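Local coordinates for protein cellulase (Bacillus sp. BG-CS10, PDB 5E09) that probably hydrolyses internal beta-1,4-glucosidic bonds of cellulose with a family 5 glycoside hydrolase barrel that is joined to carbohydrate-binding modules, at residues R339-I348 / D360-N368; W64-Y74 / A122-L131. All blocks are in the same frame, centred on the assembly; numbering follows the deposited sequence.

Contact 2, in the catalytic barrel, packs the loop 64-74 that follows barrel strand 57-60 on helix 117-134; contact 1, later in the chain, pairs an edge strand of the X2 module with its neighbour beside barrel helix 286-302. Their centres are about 52 Å apart and their nearest atoms about 35 Å, on opposite sides of the chain's centre. Following a barrel strand, loop 64-74 probably lies at the end of the barrel where family 5 enzymes have their active site, though neither contact is known to form part of it. As a worked example the two differ: contact 1 combines strand pairing with side-chain bonds and a stack, contact 2 rests mainly on side-chain packing.

Contact 1 (R339-I348 / D360-N368); sequences RSATAESNLI and DIQLHLHGN
The guanidinium of Arg339 lies flat on the imidazole of His366, centres 3.8 Å apart and planes 16° from parallel, with NH2 above the middle of the ring. His364 O sits over the opposite face, toward the rim, and the ring edge is turned to Ser340, whose O accepts a nearly straight bond, in the ring plane, from ND1 of His366 at 2.8 Å. At the edge of the His364 imidazole lies Thr342 OG1, 3.3 Å from CD2. Both rings flank an antiparallel pairing in the X2 module, of the E-set clan: the short edge strand 342-343 runs beside strand 359-364. Thr342 and His364 form a hydrogen-bonded pair; Ala343 and Leu363 form the non-hydrogen-bonded pair that follows, where Ala343 CB meets Leu363 CD1. Strand 359-364 then leads into a type I' turn, Leu365 to Asn368, that carries His366 back toward Ser340. If His366 gave way to an alanine, the guanidinium of Arg339 would probably lose its stacking surface and Ser340 O this donor. Arg339 NE is also held by a salt bridge to Glu294 of helix 286-302, which ties this segment to the catalytic barrel. Asn368 ND2 adds a bond to Arg339 O at 2.9 Å, from above the carbonyl plane. At the far end Ile348 CD1 meets Ile361 CD1 at 3.6 Å. Glu344 CG stands between its backbone N and carbonyl carbon (chi1 59°), and the extended chain brings OE2 to Gln362 N at 3.0 Å, the N-H arriving from above the carboxylate plane.

Contact 2 (W64-Y74 / A122-L131); sequences WENQMGNAPDY and AKYTALWEQL
Leu127, on helix 117-134, meets two residues of the loop 64-74 in the apolar packing that carries most of this contact: its CD2 touches Trp64 CB, while CG receives the methyl carbon CE of selenomethionine Met68 at 3.5 Å. The Met68 chain runs straight to its selenium and then bends (chi3 79°), which turns the methyl toward Leu127. One helical turn on, Leu131 CD2 touches the far end of the indole, 3.5 Å from Trp64 CH2. The Trp64 NE1 is bound elsewhere, to Asn101 O, which helps to fix the rotation of the ring. Ala126 CB approaches the Tyr74 ring obliquely, 3.9 Å from CD2.

Against the aromatic face the interaction is CH-pi. Lys123 CG stands 3.6 Å from the centroid of the Tyr74 ring, 22° off its normal, and the two side chains cross at about a right angle. Asn70 O and Ala71 CA, from within the loop, lie toward the rim of the opposite face, so the ring has neighbours on both faces. Farther along its chain Lys123 makes a cation-pi contact with Trp109.

The one hydrogen bond across the contact runs from Gln130 NE2 to Tyr74 O at 3.0 Å, from above that carbonyl's plane. Within the helix NE2 also donates to Ala126 O, one turn back, at 3.3 Å. OE1 accepts from Ile76 N, so both ends of the amide are engaged.

Such packing of a beta-to-alpha loop on a neighbouring helix belongs to the (beta/alpha)8 barrel of family 5 glycoside hydrolases: the loop links strand 57-60 to helix 78-93.

Contact 1 (R339-I348 / D360-N368)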
# COMPACT_ATOMS: atom_id res chain seq x y z
N ARG A 339 0.73 17.65 9.33
CA ARG A 339 0.83 16.52 10.24
C ARG A 339 -0.38 16.37 11.16
O ARG A 339 -0.98 17.36 11.58
CB ARG A 339 2.10 16.65 11.09
CG ARG A 339 3.38 16.68 10.26
CD ARG A 339 4.54 16.04 11.01
NE ARG A 339 4.31 14.62 11.26
CZ ARG A 339 5.17 13.84 11.91
NH1 ARG A 339 6.31 14.34 12.36
NH2 ARG A 339 4.88 12.55 12.11
N SER A 340 -0.74 15.12 11.45
CA SER A 340 -1.77 14.80 12.43
C SER A 340 -1.14 14.22 13.67
O SER A 340 -0.12 13.52 13.59
CB SER A 340 -2.79 13.80 11.86
OG SER A 340 -3.51 14.36 10.78
N ALA A 341 -1.73 14.50 14.83
CA ALA A 341 -1.31 13.84 16.05
C ALA A 341 -1.74 12.38 15.99
O ALA A 341 -2.74 12.03 15.35
CB ALA A 341 -1.90 14.52 17.27
N THR A 342 -0.95 11.52 16.62
CA THR A 342 -1.30 10.12 16.71
C THR A 342 -1.14 9.71 18.17
O THR A 342 -0.92 10.56 19.03
CB THR A 342 -0.42 9.24 15.79
OG1 THR A 342 0.95 9.33 16.19
CG2 THR A 342 -0.53 9.69 14.34
N ALA A 343 -1.25 8.42 18.44
CA ALA A 343 -0.98 7.90 19.78
C ALA A 343 -0.29 6.54 19.66
O ALA A 343 -0.24 5.96 18.57
CB ALA A 343 -2.26 7.79 20.58
N GLU A 344 0.23 6.03 20.77
CA GLU A 344 0.95 4.76 20.78
C GLU A 344 0.09 3.60 20.30
O GLU A 344 0.60 2.57 19.88
CB GLU A 344 1.49 4.46 22.18
CG GLU A 344 0.40 4.38 23.24
CD GLU A 344 0.96 4.12 24.63
OE1 GLU A 344 2.11 3.64 24.74
OE2 GLU A 344 0.24 4.40 25.62
N SER A 345 -1.23 3.79 20.35
CA SER A 345 -2.18 2.77 19.95
C SER A 345 -3.53 3.42 19.66
O SER A 345 -3.83 4.50 20.20
CB SER A 345 -2.32 1.71 21.04
OG SER A 345 -3.47 0.91 20.84
N ASN A 346 -4.35 2.80 18.82
CA ASN A 346 -5.70 3.29 18.59
C ASN A 346 -6.68 2.49 19.43
O ASN A 346 -7.90 2.60 19.27
CB ASN A 346 -6.07 3.22 17.11
CG ASN A 346 -6.40 1.80 16.66
OD1 ASN A 346 -5.69 0.86 16.99
ND2 ASN A 346 -7.48 1.66 15.91
N LEU A 347 -6.14 1.68 20.34
CA LEU A 347 -6.94 0.83 21.20
C LEU A 347 -6.75 1.18 22.68
O LEU A 347 -5.65 1.52 23.11
CB LEU A 347 -6.57 -0.64 20.99
CG LEU A 347 -6.62 -1.20 19.56
CD1 LEU A 347 -6.24 -2.67 19.57
CD2 LEU A 347 -7.99 -0.99 18.93
N ILE A 348 -7.84 1.09 23.43
CA ILE A 348 -7.80 1.17 24.89
C ILE A 348 -8.41 -0.11 25.46
O ILE A 348 -9.60 -0.35 25.31
CB ILE A 348 -8.58 2.37 25.42
CG1 ILE A 348 -7.99 3.67 24.89
CG2 ILE A 348 -8.61 2.36 26.94
CD1 ILE A 348 -8.84 4.88 25.22
N ASP A 360 -3.57 5.60 31.38
CA ASP A 360 -2.72 6.54 30.66
C ASP A 360 -2.51 6.11 29.21
O ASP A 360 -2.55 4.92 28.90
CB ASP A 360 -1.37 6.68 31.36
CG ASP A 360 -1.43 7.58 32.59
OD1 ASP A 360 -2.56 7.87 33.05
OD2 ASP A 360 -0.37 7.99 33.09
N ILE A 361 -2.30 7.09 28.34
CA ILE A 361 -2.18 6.89 26.90
C ILE A 361 -1.18 7.88 26.32
O ILE A 361 -1.36 9.09 26.44
CB ILE A 361 -3.52 7.08 26.16
CG1 ILE A 361 -4.60 6.15 26.71
CG2 ILE A 361 -3.34 6.86 24.66
CD1 ILE A 361 -6.00 6.65 26.46
N GLN A 362 -0.13 7.37 25.69
CA GLN A 362 0.91 8.23 25.14
C GLN A 362 0.47 8.80 23.79
O GLN A 362 0.23 8.06 22.84
CB GLN A 362 2.23 7.47 25.02
CG GLN A 362 3.38 8.27 24.43
CD GLN A 362 3.83 9.41 25.33
OE1 GLN A 362 3.88 10.56 24.91
NE2 GLN A 362 4.15 9.08 26.58
N LEU A 363 0.35 10.12 23.73
CA LEU A 363 0.04 10.81 22.50
C LEU A 363 1.32 11.17 21.76
O LEU A 363 2.36 11.40 22.38
CB LEU A 363 -0.78 12.08 22.79
CG LEU A 363 -2.29 12.07 22.61
CD1 LEU A 363 -2.92 10.75 23.08
CD2 LEU A 363 -2.90 13.26 23.36
N HIS A 364 1.26 11.21 20.43
CA HIS A 364 2.33 11.77 19.61
C HIS A 364 1.77 12.99 18.93
O HIS A 364 1.13 12.88 17.88
CB HIS A 364 2.85 10.78 18.57
CG HIS A 364 3.18 9.43 19.12
ND1 HIS A 364 3.98 9.25 20.23
CD2 HIS A 364 2.85 8.18 18.69
CE1 HIS A 364 4.11 7.96 20.47
NE2 HIS A 364 3.44 7.29 19.55
N LEU A 365 2.00 14.16 19.51
CA LEU A 365 1.30 15.37 19.09
C LEU A 365 1.77 15.87 17.72
O LEU A 365 1.00 16.50 17.00
CB LEU A 365 1.48 16.46 20.15
CG LEU A 365 0.74 16.16 21.46
CD1 LEU A 365 1.05 17.22 22.50
CD2 LEU A 365 -0.77 16.06 21.22
N HIS A 366 3.02 15.58 17.38
CA HIS A 366 3.60 16.00 16.10
C HIS A 366 3.41 17.50 15.85
O HIS A 366 3.07 17.91 14.74
CB HIS A 366 2.99 15.20 14.94
CG HIS A 366 3.27 13.73 15.00
ND1 HIS A 366 2.38 12.78 14.55
CD2 HIS A 366 4.35 13.04 15.45
CE1 HIS A 366 2.90 11.57 14.72
NE2 HIS A 366 4.09 11.71 15.26
N GLY A 367 3.62 18.30 16.89
CA GLY A 367 3.52 19.75 16.76
C GLY A 367 2.10 20.29 16.89
O GLY A 367 1.89 21.50 16.82
N ASN A 368 1.13 19.40 17.09
CA ASN A 368 -0.25 19.82 17.27
C ASN A 368 -0.60 19.91 18.75
O ASN A 368 0.22 19.60 19.61
CB ASN A 368 -1.21 18.86 16.57
CG ASN A 368 -1.06 18.89 15.06
OD1 ASN A 368 -0.77 19.94 14.48
ND2 ASN A 368 -1.25 17.74 14.42

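Contact 2 (W64-Y74 / A122-L131)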
# COMPACT_ATOMS: atom_id res chain seq x y z
N TRP A 64 -1.23 -4.15 -22.27
CA TRP A 64 -1.62 -4.12 -23.68
C TRP A 64 -1.55 -5.46 -24.40
O TRP A 64 -2.23 -5.64 -25.41
CB TRP A 64 -0.75 -3.12 -24.44
CG TRP A 64 -0.84 -1.73 -23.93
CD1 TRP A 64 -0.00 -1.13 -23.04
CD2 TRP A 64 -1.83 -0.75 -24.27
NE1 TRP A 64 -0.40 0.16 -22.80
CE2 TRP A 64 -1.52 0.42 -23.55
CE3 TRP A 64 -2.94 -0.75 -25.12
CZ2 TRP A 64 -2.29 1.58 -23.65
CZ3 TRP A 64 -3.70 0.39 -25.22
CH2 TRP A 64 -3.37 1.54 -24.49
N GLU A 65 -0.74 -6.39 -23.88
CA GLU A 65 -0.40 -7.62 -24.61
C GLU A 65 -1.58 -8.38 -25.19
O GLU A 65 -1.54 -8.83 -26.34
CB GLU A 65 0.38 -8.57 -23.70
CG GLU A 65 0.75 -9.87 -24.41
CD GLU A 65 0.76 -11.06 -23.47
OE1 GLU A 65 1.66 -11.14 -22.62
OE2 GLU A 65 -0.14 -11.91 -23.59
N ASN A 66 -2.64 -8.54 -24.40
CA ASN A 66 -3.81 -9.30 -24.83
C ASN A 66 -4.77 -8.50 -25.72
O ASN A 66 -5.85 -8.96 -26.06
CB ASN A 66 -4.56 -9.84 -23.61
CG ASN A 66 -3.81 -10.98 -22.94
OD1 ASN A 66 -3.15 -11.77 -23.60
ND2 ASN A 66 -3.92 -11.05 -21.62
N GLN A 67 -4.35 -7.30 -26.12
CA GLN A 67 -5.19 -6.47 -26.99
C GLN A 67 -4.44 -6.13 -28.27
O GLN A 67 -4.84 -5.22 -29.01
CB GLN A 67 -5.62 -5.20 -26.26
CG GLN A 67 -6.37 -5.43 -24.95
CD GLN A 67 -7.77 -6.01 -25.16
OE1 GLN A 67 -8.30 -6.00 -26.27
NE2 GLN A 67 -8.37 -6.50 -24.08
N MSE A 68 -3.36 -6.85 -28.54
CA MSE A 68 -2.50 -6.55 -29.67
C MSE A 68 -2.64 -7.56 -30.80
O MSE A 68 -2.70 -8.77 -30.56
CB MSE A 68 -1.04 -6.50 -29.23
CG MSE A 68 -0.73 -5.39 -28.25
SE MSE A 68 1.12 -5.47 -27.67
CE MSE A 68 1.94 -4.66 -29.22
N GLY A 69 -2.68 -7.06 -32.03
CA GLY A 69 -2.68 -7.92 -33.20
C GLY A 69 -1.28 -8.44 -33.46
O GLY A 69 -0.34 -8.11 -32.73
N ASN A 70 -1.13 -9.26 -34.50
CA ASN A 70 0.17 -9.84 -34.80
C ASN A 70 1.20 -8.92 -35.44
O ASN A 70 0.91 -7.78 -35.77
CB ASN A 70 -0.04 -11.07 -35.69
CG ASN A 70 -0.90 -12.12 -35.03
OD1 ASN A 70 -2.13 -12.09 -35.13
ND2 ASN A 70 -0.26 -13.07 -34.35
N ALA A 71 2.42 -9.45 -35.59
CA ALA A 71 3.49 -8.74 -36.27
C ALA A 71 3.10 -8.47 -37.72
O ALA A 71 2.34 -9.24 -38.31
CB ALA A 71 4.78 -9.55 -36.20
N PRO A 72 3.62 -7.38 -38.30
CA PRO A 72 4.50 -6.40 -37.67
C PRO A 72 3.79 -5.15 -37.15
O PRO A 72 4.44 -4.30 -36.55
CB PRO A 72 5.45 -6.04 -38.81
CG PRO A 72 4.57 -6.10 -40.02
CD PRO A 72 3.56 -7.19 -39.76
N ASP A 73 2.48 -5.04 -37.39
CA ASP A 73 1.74 -3.85 -36.97
C ASP A 73 1.40 -3.87 -35.48
O ASP A 73 1.42 -2.83 -34.81
CB ASP A 73 0.45 -3.71 -37.78
CG ASP A 73 0.71 -3.62 -39.27
OD1 ASP A 73 1.81 -3.18 -39.65
OD2 ASP A 73 -0.20 -3.99 -40.05
N TYR A 74 1.09 -5.07 -34.97
CA TYR A 74 0.67 -5.24 -33.59
C TYR A 74 -0.45 -4.28 -33.22
O TYR A 74 -0.45 -3.71 -32.13
CB TYR A 74 1.85 -5.04 -32.64
CG TYR A 74 2.98 -6.03 -32.82
CD1 TYR A 74 2.86 -7.33 -32.35
CD2 TYR A 74 4.16 -5.65 -33.44
CE1 TYR A 74 3.89 -8.23 -32.50
CE2 TYR A 74 5.20 -6.55 -33.59
CZ TYR A 74 5.06 -7.84 -33.12
OH TYR A 74 6.08 -8.75 -33.26
N ALA A 122 10.53 -4.37 -31.38
CA ALA A 122 9.51 -4.16 -32.41
C ALA A 122 8.13 -3.88 -31.80
O ALA A 122 7.46 -2.91 -32.19
CB ALA A 122 9.45 -5.36 -33.34
N LYS A 123 7.71 -4.72 -30.86
CA LYS A 123 6.40 -4.57 -30.22
C LYS A 123 6.31 -3.29 -29.41
O LYS A 123 5.31 -2.59 -29.45
CB LYS A 123 6.10 -5.76 -29.29
CG LYS A 123 6.02 -7.10 -29.97
CD LYS A 123 5.59 -8.18 -28.99
CE LYS A 123 4.19 -7.93 -28.45
NZ LYS A 123 3.71 -9.05 -27.60
N TYR A 124 7.37 -3.01 -28.66
CA TYR A 124 7.48 -1.82 -27.83
C TYR A 124 7.34 -0.57 -28.70
O TYR A 124 6.59 0.38 -28.37
CB TYR A 124 8.81 -1.84 -27.09
CG TYR A 124 9.03 -0.75 -26.08
CD1 TYR A 124 8.42 -0.79 -24.83
CD2 TYR A 124 9.89 0.31 -26.35
CE1 TYR A 124 8.64 0.21 -23.90
CE2 TYR A 124 10.11 1.31 -25.43
CZ TYR A 124 9.49 1.26 -24.21
OH TYR A 124 9.72 2.26 -23.29
N THR A 125 8.05 -0.58 -29.82
CA THR A 125 8.01 0.50 -30.79
C THR A 125 6.62 0.68 -31.39
O THR A 125 6.12 1.81 -31.47
CB THR A 125 9.01 0.27 -31.92
OG1 THR A 125 10.32 0.20 -31.36
CG2 THR A 125 8.94 1.41 -32.92
N ALA A 126 6.00 -0.42 -31.82
CA ALA A 126 4.64 -0.37 -32.37
C ALA A 126 3.64 0.20 -31.36
O ALA A 126 2.78 1.02 -31.71
CB ALA A 126 4.21 -1.76 -32.82
N LEU A 127 3.77 -0.24 -30.11
CA LEU A 127 2.92 0.25 -29.03
C LEU A 127 3.05 1.75 -28.84
O LEU A 127 2.06 2.47 -28.90
CB LEU A 127 3.26 -0.44 -27.71
CG LEU A 127 2.48 -1.71 -27.39
CD1 LEU A 127 2.79 -2.20 -25.98
CD2 LEU A 127 0.99 -1.46 -27.56
N TRP A 128 4.27 2.22 -28.61
CA TRP A 128 4.41 3.65 -28.33
C TRP A 128 4.20 4.51 -29.58
O TRP A 128 3.92 5.71 -29.46
CB TRP A 128 5.76 3.95 -27.68
CG TRP A 128 5.70 3.71 -26.20
CD1 TRP A 128 6.40 2.79 -25.47
CD2 TRP A 128 4.82 4.38 -25.26
NE1 TRP A 128 6.04 2.86 -24.15
CE2 TRP A 128 5.09 3.81 -24.00
CE3 TRP A 128 3.88 5.39 -25.39
CZ2 TRP A 128 4.41 4.25 -22.85
CZ3 TRP A 128 3.21 5.82 -24.24
CH2 TRP A 128 3.49 5.25 -22.99
N GLU A 129 4.28 3.91 -30.76
CA GLU A 129 3.90 4.62 -31.98
C GLU A 129 2.38 4.82 -32.03
O GLU A 129 1.91 5.94 -32.24
CB GLU A 129 4.37 3.88 -33.23
CG GLU A 129 5.82 4.16 -33.60
CD GLU A 129 6.33 3.23 -34.70
OE1 GLU A 129 5.60 2.30 -35.09
OE2 GLU A 129 7.48 3.44 -35.16
N GLN A 130 1.62 3.75 -31.81
CA GLN A 130 0.16 3.87 -31.80
C GLN A 130 -0.33 4.81 -30.69
O GLN A 130 -1.23 5.62 -30.91
CB GLN A 130 -0.50 2.50 -31.65
CG GLN A 130 -0.27 1.57 -32.81
CD GLN A 130 -0.82 0.18 -32.56
OE1 GLN A 130 -2.03 -0.04 -32.63
NE2 GLN A 130 0.06 -0.76 -32.24
N LEU A 131 0.28 4.71 -29.51
CA LEU A 131 -0.09 5.58 -28.39
C LEU A 131 0.28 7.04 -28.68
O LEU A 131 -0.50 7.94 -28.38
CB LEU A 131 0.58 5.12 -27.09
CG LEU A 131 0.18 3.73 -26.59
CD1 LEU A 131 0.97 3.33 -25.37
CD2 LEU A 131 -1.29 3.68 -26.29